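Local coordinates for uncharacterized protein HI_0666 (Haemophilus influenzae, PDB 7CZO) that has no established function of its own but corresponds to the N-terminal domain of a HipA toxin, probably one component of a three-part HipBA toxin-antitoxin system, at residues 10-15 and 33-38; 18-23 and 98-103; 27-32 and 38-43. One frame throughout, in Å; residues are numbered along the deposited sequence.

Contact 1 (10-15 and 33-38); sequences VFLYGE and PDYQGI
L12 meets both Y35 and I38 through a single methyl. L12 CD2 lies 3.9 Å from the carbonyl O of I38 and 4.1 Å from Y35 OH. A looser apolar touch, 4.4 Å, runs from L12 CD2 to I38 CG2. The L12 and Y35 side chains cross at about a right angle, so the leucine presents a branch end to the hydroxyl rather than running along the ring. One residue on, Y13 adds the second apolar touch: I38 CG2 sits at the edge of its ring, near the ring plane, 4.1 Å from Y13 CE2. The same ring has L12 CD1 over one face, offset toward the rim and 4.0 Å above the plane, so L12 and Y13 offer the loop a joint apolar surface.

The loop side is held in shape by Y35. With CG anti to the backbone N (chi1 -174°), the side chain runs beside its carbonyl carbon and reaches forward to I38, where Y35 OH donates to I38 O at 2.7 Å. The donor approaches from the side, at 134° to C=O and tilted 19° from the carbonyl plane. On one ring face, toward the rim, G37 CA rests 3.7 Å above the plane. The bond closes the 35-38 bend and satisfies the carbonyl that L12 CD2 lies against.

Further out, L12 also touches I17, A98 and L40, while Y35 leans on I17 and I46. Within 10-15, L12 and E15 exchange a pair of backbone hydrogen bonds, L12 N to E15 O and E15 N to L12 O, with Y13 and G14 at the corners. This is the two-residue type I' turn of a tight beta-hairpin joining strands 7-12 and 15-22, and the loop after strand 27-31 packs beside its tip.

Contact 2 (18-23 and 98-103); sequences GLLRED and AVQIQE
E103 OE2 is gripped twice, by R21 NH2 across the contact at 2.8 Å and by S7 OG. The arginine bond is a salt bridge made with the syn lone pair of OE2, which lies 6° out of the guanidinium plane. It is somewhat bent (N-H...O 142°), and the carboxylate and guanidinium planes stand 61° apart, so one nitrogen meets one oxygen instead of the two groups lying flat as a pair. R21 NE also bonds S7 OG, and the serine hydroxyl therefore ties arginine and glutamate together a second time. The R21 chain bends at chi3 to bring its end around. The positive charge would be expected to stabilise the carboxylate form of E103.

Beside this group, L19 crosses E103 at about a right angle and lays CD2 against its carboxylate. The next residue, L20, faces the other way: its CD2 approaches Q100 NE2 at 3.8 Å, the glutamine reaching over extended beyond CG.

Neither strand is the other's neighbour, since 7-12 runs between 15-22 and 98-102 in the antiparallel sheet, and the side chains bridge over it. L19, E103 and K9 gather on one face; on the other, L20 and Q100 lie under helix 82-91, against F85 and L88 respectively.

Contact 3 (27-32 and 38-43); sequences FHFSYN and IPLSLS
Y31 reaches from the end of strand 27-31 into the loop at 38-43, its CB already directed toward that segment. CG stands anti to the carbonyl carbon (chi1 -78°), and the ring that follows has F29 CE2 over its centre, 3.7 Å above the plane; the phenylalanine turns its edge to that face. Farther along, Y31 CE1 comes within 4.5 Å of L40 CB. At the tip, Y31 OH accepts the backbone N-H of L40, N to O 2.9 Å, nearly straight at 162°, with the nitrogen near the ring plane. P39 CA packs 3.7 Å from Y31 OH. The hydroxyl is also hydrogen-bonded to F44 O, so one buried group pins the loop at two points. In this HipA N-terminal domain the loop leads from strand 27-31 to strand 51-53, its neighbour in the antiparallel sheet, and here it folds back over the strand it has just left. L40, with CG anti to its nitrogen (chi1 178°), extends toward the strand, and its CD2 reaches F29 CZ at 4.1 Å, obliquely to the ring. I17 of strand 15-22 touches the same leucine, as do Y59 and F60 of helix 58-62.

Overall arrangement
All three contacts draw on one antiparallel sheet. Contacts 1 and 3 lie closest, with centres about 9 Å apart; they share I38, and L12 CD2 of contact 1 packs 3.9 Å from L40 CA of contact 3, so the hairpin turn and strand 27-31 both pack against the same loop. Contact 2 sits nearer the middle of the chain, about 13 Å from contact 1 and 11 Å from contact 3 between centres. Strand pairing joins it to both: F11 N lies 2.8 Å from V99 O, and R21 N lies 2.9 Å from H28 O, both probable hydrogen bonds. Strands 15-22 and 27-31 are neighbours, which places contact 3 one strand over from contact 2.

Contact 1 (10-15 and 33-38)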
loop_
_atom_site.group_PDB
_atom_site.type_symbol
_atom_site.label_atom_id
_atom_site.label_comp_id
_atom_site.label_asym_id
_atom_site.label_seq_id
_atom_site.Cartn_x
_atom_site.Cartn_y
_atom_site.Cartn_z
ATOM N N VAL A 10 -7.675 1.516 -0.455
ATOM C CA VAL A 10 -7.218 0.695 -1.551
ATOM C C VAL A 10 -8.374 0.344 -2.438
ATOM O O VAL A 10 -9.350 -0.257 -1.990
ATOM C CB VAL A 10 -6.589 -0.595 -1.014
ATOM C CG1 VAL A 10 -6.412 -1.630 -2.124
ATOM C CG2 VAL A 10 -5.252 -0.257 -0.319
ATOM N N PHE A 11 -8.240 0.715 -3.702
ATOM C CA PHE A 11 -9.239 0.452 -4.729
ATOM C C PHE A 11 -8.670 -0.541 -5.753
ATOM O O PHE A 11 -7.496 -0.477 -6.069
ATOM C CB PHE A 11 -9.590 1.760 -5.438
ATOM C CG PHE A 11 -10.297 2.755 -4.581
ATOM C CD1 PHE A 11 -9.586 3.642 -3.791
ATOM C CD2 PHE A 11 -11.688 2.814 -4.556
ATOM C CE1 PHE A 11 -10.241 4.581 -2.997
ATOM C CE2 PHE A 11 -12.353 3.752 -3.766
ATOM C CZ PHE A 11 -11.617 4.638 -2.988
ATOM N N LEU A 12 -9.513 -1.456 -6.228
ATOM C CA LEU A 12 -9.199 -2.456 -7.292
ATOM C C LEU A 12 -10.335 -2.455 -8.371
ATOM O O LEU A 12 -11.535 -2.484 -8.054
ATOM C CB LEU A 12 -9.096 -3.808 -6.665
ATOM C CG LEU A 12 -8.600 -4.959 -7.509
ATOM C CD1 LEU A 12 -7.273 -4.646 -8.174
ATOM C CD2 LEU A 12 -8.466 -6.186 -6.605
ATOM N N TYR A 13 -9.963 -2.323 -9.637
ATOM C CA TYR A 13 -10.930 -2.091 -10.716
ATOM C C TYR A 13 -12.085 -1.186 -10.310
ATOM O O TYR A 13 -13.242 -1.495 -10.639
ATOM C CB TYR A 13 -11.523 -3.416 -11.235
ATOM C CG TYR A 13 -10.480 -4.482 -11.502
ATOM C CD1 TYR A 13 -9.552 -4.361 -12.516
ATOM C CD2 TYR A 13 -10.437 -5.591 -10.748
ATOM C CE1 TYR A 13 -8.624 -5.370 -12.741
ATOM C CE2 TYR A 13 -9.504 -6.566 -10.940
ATOM C CZ TYR A 13 -8.605 -6.465 -11.939
ATOM O OH TYR A 13 -7.654 -7.494 -12.070
ATOM N N GLY A 14 -11.788 -0.085 -9.623
ATOM C CA GLY A 14 -12.789 0.962 -9.353
ATOM C C GLY A 14 -13.437 0.888 -7.972
ATOM O O GLY A 14 -13.998 1.873 -7.498
ATOM N N GLU A 15 -13.345 -0.271 -7.319
ATOM C CA GLU A 15 -14.057 -0.518 -6.068
ATOM C C GLU A 15 -13.126 -0.517 -4.852
ATOM O O GLU A 15 -12.124 -1.226 -4.843
ATOM C CB GLU A 15 -14.760 -1.889 -6.127
ATOM C CG GLU A 15 -15.575 -2.155 -7.385
ATOM C CD GLU A 15 -16.752 -1.202 -7.559
ATOM O OE1 GLU A 15 -17.492 -0.947 -6.572
ATOM O OE2 GLU A 15 -16.944 -0.722 -8.699
ATOM N N PRO A 33 -14.913 -5.585 5.359
ATOM C CA PRO A 33 -15.635 -6.772 5.844
ATOM C C PRO A 33 -16.691 -7.279 4.864
ATOM O O PRO A 33 -16.974 -8.479 4.845
ATOM C CB PRO A 33 -16.291 -6.293 7.135
ATOM C CG PRO A 33 -15.877 -4.862 7.322
ATOM C CD PRO A 33 -15.331 -4.353 6.042
ATOM N N ASP A 34 -17.263 -6.383 4.058
ATOM C CA ASP A 34 -18.252 -6.781 3.046
ATOM C C ASP A 34 -17.638 -7.026 1.697
ATOM O O ASP A 34 -18.377 -7.084 0.710
ATOM C CB ASP A 34 -19.297 -5.690 2.785
ATOM C CG ASP A 34 -19.767 -5.030 4.017
ATOM O OD1 ASP A 34 -20.392 -5.723 4.853
ATOM O OD2 ASP A 34 -19.501 -3.812 4.118
ATOM N N TYR A 35 -16.311 -7.084 1.621
ATOM C CA TYR A 35 -15.663 -7.355 0.358
ATOM C C TYR A 35 -15.546 -8.839 0.248
ATOM O O TYR A 35 -14.690 -9.484 0.874
ATOM C CB TYR A 35 -14.297 -6.690 0.221
ATOM C CG TYR A 35 -13.701 -6.872 -1.162
ATOM C CD1 TYR A 35 -14.128 -6.076 -2.230
ATOM C CD2 TYR A 35 -12.711 -7.827 -1.406
ATOM C CE1 TYR A 35 -13.587 -6.218 -3.499
ATOM C CE2 TYR A 35 -12.173 -7.988 -2.679
ATOM C CZ TYR A 35 -12.611 -7.172 -3.730
ATOM O OH TYR A 35 -12.096 -7.318 -5.021
ATOM N N GLN A 36 -16.508 -9.374 -0.476
ATOM C CA GLN A 36 -16.363 -10.628 -1.142
ATOM C C GLN A 36 -16.178 -10.112 -2.557
ATOM O O GLN A 36 -16.878 -9.179 -2.979
ATOM C CB GLN A 36 -17.612 -11.495 -0.970
ATOM C CG GLN A 36 -17.349 -12.982 -1.179
ATOM C CD GLN A 36 -17.340 -13.417 -2.652
ATOM O OE1 GLN A 36 -17.317 -12.593 -3.580
ATOM N NE2 GLN A 36 -17.364 -14.728 -2.866
ATOM N N GLY A 37 -15.215 -10.688 -3.266
ATOM C CA GLY A 37 -14.773 -10.128 -4.530
ATOM C C GLY A 37 -13.442 -10.754 -4.890
ATOM O O GLY A 37 -12.928 -11.647 -4.166
ATOM N N ILE A 38 -12.877 -10.308 -6.011
ATOM C CA ILE A 38 -11.661 -10.951 -6.517
ATOM C C ILE A 38 -10.503 -10.523 -5.628
ATOM O O ILE A 38 -10.382 -9.325 -5.295
ATOM C CB ILE A 38 -11.408 -10.621 -8.003
ATOM C CG1 ILE A 38 -10.221 -11.431 -8.515
ATOM C CG2 ILE A 38 -11.215 -9.128 -8.253
ATOM C CD1 ILE A 38 -9.939 -11.230 -9.995
#

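Contact 2 (18-23 and 98-103)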
loop_
_atom_site.group_PDB
_atom_site.type_symbol
_atom_site.label_atom_id
_atom_site.label_comp_id
_atom_site.label_asym_id
_atom_site.label_seq_id
_atom_site.Cartn_x
_atom_site.Cartn_y
_atom_site.Cartn_z
ATOM N N GLY A 18 -10.287 -2.158 0.673
ATOM C CA GLY A 18 -9.608 -2.263 1.979
ATOM C C GLY A 18 -8.637 -1.148 2.312
ATOM O O GLY A 18 -8.652 -0.111 1.667
ATOM N N LEU A 19 -7.750 -1.378 3.283
ATOM C CA LEU A 19 -6.965 -0.279 3.890
ATOM C C LEU A 19 -5.535 -0.705 4.116
ATOM O O LEU A 19 -5.290 -1.756 4.665
ATOM C CB LEU A 19 -7.551 0.110 5.245
ATOM C CG LEU A 19 -8.978 0.656 5.228
ATOM C CD1 LEU A 19 -9.611 0.505 6.599
ATOM C CD2 LEU A 19 -8.967 2.114 4.780
ATOM N N LEU A 20 -4.577 0.102 3.698
ATOM C CA LEU A 20 -3.187 -0.257 3.895
ATOM C C LEU A 20 -2.619 0.814 4.810
ATOM O O LEU A 20 -2.702 1.999 4.473
ATOM C CB LEU A 20 -2.480 -0.283 2.553
ATOM C CG LEU A 20 -0.973 -0.434 2.609
ATOM C CD1 LEU A 20 -0.559 -1.822 3.016
ATOM C CD2 LEU A 20 -0.405 -0.104 1.243
ATOM N N ARG A 21 -2.078 0.407 5.965
ATOM C CA ARG A 21 -1.687 1.362 7.022
ATOM C C ARG A 21 -0.290 1.069 7.378
ATOM O O ARG A 21 0.124 -0.088 7.282
ATOM C CB ARG A 21 -2.527 1.232 8.297
ATOM C CG ARG A 21 -3.961 0.810 8.038
ATOM C CD ARG A 21 -4.937 1.250 9.101
ATOM N NE ARG A 21 -5.764 2.370 8.648
ATOM C CZ ARG A 21 -6.766 2.894 9.354
ATOM N NH1 ARG A 21 -7.075 2.393 10.555
ATOM N NH2 ARG A 21 -7.462 3.920 8.856
ATOM N N GLU A 22 0.448 2.118 7.752
ATOM C CA GLU A 22 1.784 1.964 8.345
ATOM C C GLU A 22 1.829 2.596 9.731
ATOM O O GLU A 22 1.159 3.616 10.000
ATOM C CB GLU A 22 2.849 2.600 7.500
ATOM C CG GLU A 22 4.254 2.319 7.989
ATOM C CD GLU A 22 5.297 3.255 7.397
ATOM O OE1 GLU A 22 4.928 4.329 6.850
ATOM O OE2 GLU A 22 6.501 2.919 7.509
ATOM N N ASP A 23 2.596 1.943 10.608
ATOM C CA ASP A 23 2.820 2.401 11.980
ATOM C C ASP A 23 4.225 1.942 12.406
ATOM O O ASP A 23 4.949 1.289 11.597
ATOM C CB ASP A 23 1.664 1.908 12.911
ATOM C CG ASP A 23 1.712 0.355 13.275
ATOM O OD1 ASP A 23 2.722 -0.414 13.009
ATOM O OD2 ASP A 23 0.678 -0.084 13.872
ATOM N N ALA A 98 -4.245 -0.955 -10.001
ATOM C CA ALA A 98 -5.030 -0.886 -8.750
ATOM C C ALA A 98 -4.821 0.582 -8.272
ATOM O O ALA A 98 -3.967 1.252 -8.824
ATOM C CB ALA A 98 -4.377 -1.835 -7.722
ATOM N N VAL A 99 -5.512 1.095 -7.247
ATOM C CA VAL A 99 -5.338 2.505 -6.847
ATOM C C VAL A 99 -5.338 2.814 -5.300
ATOM O O VAL A 99 -5.981 2.110 -4.517
ATOM C CB VAL A 99 -6.396 3.346 -7.609
ATOM C CG1 VAL A 99 -6.594 4.719 -6.988
ATOM C CG2 VAL A 99 -5.978 3.521 -9.056
ATOM N N GLN A 100 -4.620 3.862 -4.865
ATOM C CA GLN A 100 -4.623 4.283 -3.438
ATOM C C GLN A 100 -4.739 5.748 -3.234
ATOM O O GLN A 100 -3.872 6.485 -3.685
ATOM C CB GLN A 100 -3.388 3.836 -2.697
ATOM C CG GLN A 100 -3.270 2.352 -2.846
ATOM C CD GLN A 100 -1.914 1.879 -2.539
ATOM O OE1 GLN A 100 -1.369 1.056 -3.257
ATOM N NE2 GLN A 100 -1.339 2.388 -1.455
ATOM N N ILE A 101 -5.837 6.149 -2.576
ATOM C CA ILE A 101 -6.037 7.516 -2.165
ATOM C C ILE A 101 -5.650 7.516 -0.698
ATOM O O ILE A 101 -6.147 6.731 0.084
ATOM C CB ILE A 101 -7.478 8.075 -2.459
ATOM C CG1 ILE A 101 -7.474 9.619 -2.389
ATOM C CG2 ILE A 101 -8.553 7.523 -1.519
ATOM C CD1 ILE A 101 -8.831 10.291 -2.574
ATOM N N GLN A 102 -4.708 8.375 -0.350
ATOM C CA GLN A 102 -4.374 8.620 1.037
ATOM C C GLN A 102 -5.605 9.027 1.835
ATOM O O GLN A 102 -6.387 9.869 1.382
ATOM C CB GLN A 102 -3.350 9.723 1.121
ATOM C CG GLN A 102 -2.797 9.884 2.506
ATOM C CD GLN A 102 -1.597 10.809 2.526
ATOM O OE1 GLN A 102 -1.068 11.122 3.600
ATOM N NE2 GLN A 102 -1.156 11.253 1.338
ATOM N N GLU A 103 -5.777 8.400 3.003
ATOM C CA GLU A 103 -6.906 8.688 3.872
ATOM C C GLU A 103 -6.596 9.982 4.569
ATOM O O GLU A 103 -5.844 10.023 5.552
ATOM C CB GLU A 103 -7.146 7.584 4.891
ATOM C CG GLU A 103 -8.196 6.590 4.446
ATOM C CD GLU A 103 -8.691 5.691 5.571
ATOM O OE1 GLU A 103 -9.847 5.215 5.478
ATOM O OE2 GLU A 103 -7.936 5.457 6.541
#

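Contact 3 (27-32 and 38-43)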
loop_
_atom_site.group_PDB
_atom_site.type_symbol
_atom_site.label_atom_id
_atom_site.label_comp_id
_atom_site.label_asym_id
_atom_site.label_seq_id
_atom_site.Cartn_x
_atom_site.Cartn_y
_atom_site.Cartn_z
ATOM N N PHE A 27 3.486 -2.681 8.666
ATOM C CA PHE A 27 2.472 -2.567 7.604
ATOM C C PHE A 27 1.273 -3.501 7.726
ATOM O O PHE A 27 1.398 -4.687 8.019
ATOM C CB PHE A 27 3.163 -2.792 6.275
ATOM C CG PHE A 27 4.311 -1.861 6.064
ATOM C CD1 PHE A 27 4.080 -0.512 5.762
ATOM C CD2 PHE A 27 5.614 -2.301 6.232
ATOM C CE1 PHE A 27 5.131 0.364 5.599
ATOM C CE2 PHE A 27 6.674 -1.426 6.076
ATOM C CZ PHE A 27 6.433 -0.092 5.758
ATOM N N HIS A 28 0.111 -2.967 7.432
ATOM C CA HIS A 28 -1.127 -3.640 7.734
ATOM C C HIS A 28 -2.035 -3.483 6.563
ATOM O O HIS A 28 -2.497 -2.398 6.291
ATOM C CB HIS A 28 -1.726 -3.020 9.008
ATOM C CG HIS A 28 -0.694 -2.843 10.083
ATOM N ND1 HIS A 28 0.008 -3.906 10.612
ATOM C CD2 HIS A 28 -0.178 -1.734 10.655
ATOM C CE1 HIS A 28 0.888 -3.465 11.483
ATOM N NE2 HIS A 28 0.802 -2.149 11.519
ATOM N N PHE A 29 -2.258 -4.569 5.849
ATOM C CA PHE A 29 -3.296 -4.600 4.856
ATOM C C PHE A 29 -4.473 -5.344 5.429
ATOM O O PHE A 29 -4.279 -6.384 6.051
ATOM C CB PHE A 29 -2.833 -5.293 3.568
ATOM C CG PHE A 29 -3.942 -5.454 2.566
ATOM C CD1 PHE A 29 -4.646 -4.333 2.114
ATOM C CD2 PHE A 29 -4.326 -6.704 2.125
ATOM C CE1 PHE A 29 -5.704 -4.442 1.234
ATOM C CE2 PHE A 29 -5.374 -6.825 1.243
ATOM C CZ PHE A 29 -6.062 -5.690 0.795
ATOM N N SER A 30 -5.683 -4.842 5.169
ATOM C CA SER A 30 -6.908 -5.525 5.554
ATOM C C SER A 30 -8.033 -5.286 4.555
ATOM O O SER A 30 -8.183 -4.176 4.038
ATOM C CB SER A 30 -7.374 -5.054 6.935
ATOM O OG SER A 30 -7.726 -3.669 6.923
ATOM N N TYR A 31 -8.814 -6.333 4.284
ATOM C CA TYR A 31 -9.955 -6.253 3.348
ATOM C C TYR A 31 -11.184 -5.695 4.057
ATOM O O TYR A 31 -11.494 -6.104 5.152
ATOM C CB TYR A 31 -10.322 -7.663 2.832
ATOM C CG TYR A 31 -9.429 -8.236 1.761
ATOM C CD1 TYR A 31 -9.428 -7.690 0.485
ATOM C CD2 TYR A 31 -8.618 -9.326 2.007
ATOM C CE1 TYR A 31 -8.637 -8.201 -0.507
ATOM C CE2 TYR A 31 -7.779 -9.843 1.021
ATOM C CZ TYR A 31 -7.810 -9.273 -0.240
ATOM O OH TYR A 31 -7.031 -9.765 -1.268
ATOM N N ASN A 32 -11.922 -4.810 3.429
ATOM C CA ASN A 32 -13.253 -4.481 3.935
ATOM C C ASN A 32 -14.092 -5.708 4.311
ATOM O O ASN A 32 -14.000 -6.762 3.684
ATOM C CB ASN A 32 -14.005 -3.609 2.931
ATOM C CG ASN A 32 -13.496 -2.191 2.930
ATOM O OD1 ASN A 32 -12.841 -1.764 3.885
ATOM N ND2 ASN A 32 -13.783 -1.451 1.867
ATOM N N ILE A 38 -12.877 -10.308 -6.011
ATOM C CA ILE A 38 -11.661 -10.951 -6.517
ATOM C C ILE A 38 -10.503 -10.523 -5.628
ATOM O O ILE A 38 -10.382 -9.325 -5.295
ATOM C CB ILE A 38 -11.408 -10.621 -8.003
ATOM C CG1 ILE A 38 -10.221 -11.431 -8.515
ATOM C CG2 ILE A 38 -11.215 -9.128 -8.253
ATOM C CD1 ILE A 38 -9.939 -11.230 -9.995
ATOM N N PRO A 39 -9.683 -11.494 -5.185
ATOM C CA PRO A 39 -8.558 -11.101 -4.308
ATOM C C PRO A 39 -7.536 -10.177 -4.969
ATOM O O PRO A 39 -7.373 -10.181 -6.189
ATOM C CB PRO A 39 -7.949 -12.436 -3.924
ATOM C CG PRO A 39 -9.149 -13.361 -3.910
ATOM C CD PRO A 39 -9.942 -12.942 -5.111
ATOM N N LEU A 40 -6.891 -9.341 -4.168
ATOM C CA LEU A 40 -5.886 -8.413 -4.699
ATOM C C LEU A 40 -4.668 -9.194 -5.240
ATOM O O LEU A 40 -4.073 -8.850 -6.262
ATOM C CB LEU A 40 -5.487 -7.408 -3.616
ATOM C CG LEU A 40 -4.416 -6.383 -3.974
ATOM C CD1 LEU A 40 -5.005 -5.404 -4.957
ATOM C CD2 LEU A 40 -3.934 -5.652 -2.737
ATOM N N SER A 41 -4.321 -10.266 -4.559
ATOM C CA SER A 41 -3.238 -11.107 -4.997
ATOM C C SER A 41 -3.379 -12.468 -4.331
ATOM O O SER A 41 -4.098 -12.611 -3.337
ATOM C CB SER A 41 -1.922 -10.469 -4.579
ATOM O OG SER A 41 -1.781 -10.553 -3.175
ATOM N N LEU A 42 -2.680 -13.469 -4.845
ATOM C CA LEU A 42 -2.761 -14.791 -4.213
ATOM C C LEU A 42 -2.138 -14.774 -2.807
ATOM O O LEU A 42 -2.472 -15.639 -1.979
ATOM C CB LEU A 42 -2.217 -15.927 -5.108
ATOM C CG LEU A 42 -0.924 -15.758 -5.907
ATOM C CD1 LEU A 42 0.302 -15.690 -4.989
ATOM C CD2 LEU A 42 -0.827 -16.890 -6.929
ATOM N N SER A 43 -1.294 -13.774 -2.517
ATOM C CA SER A 43 -0.787 -13.575 -1.141
ATOM C C SER A 43 -1.839 -13.064 -0.155
ATOM O O SER A 43 -1.621 -13.139 1.046
ATOM C CB SER A 43 0.377 -12.611 -1.130
ATOM O OG SER A 43 0.001 -11.372 -1.711
#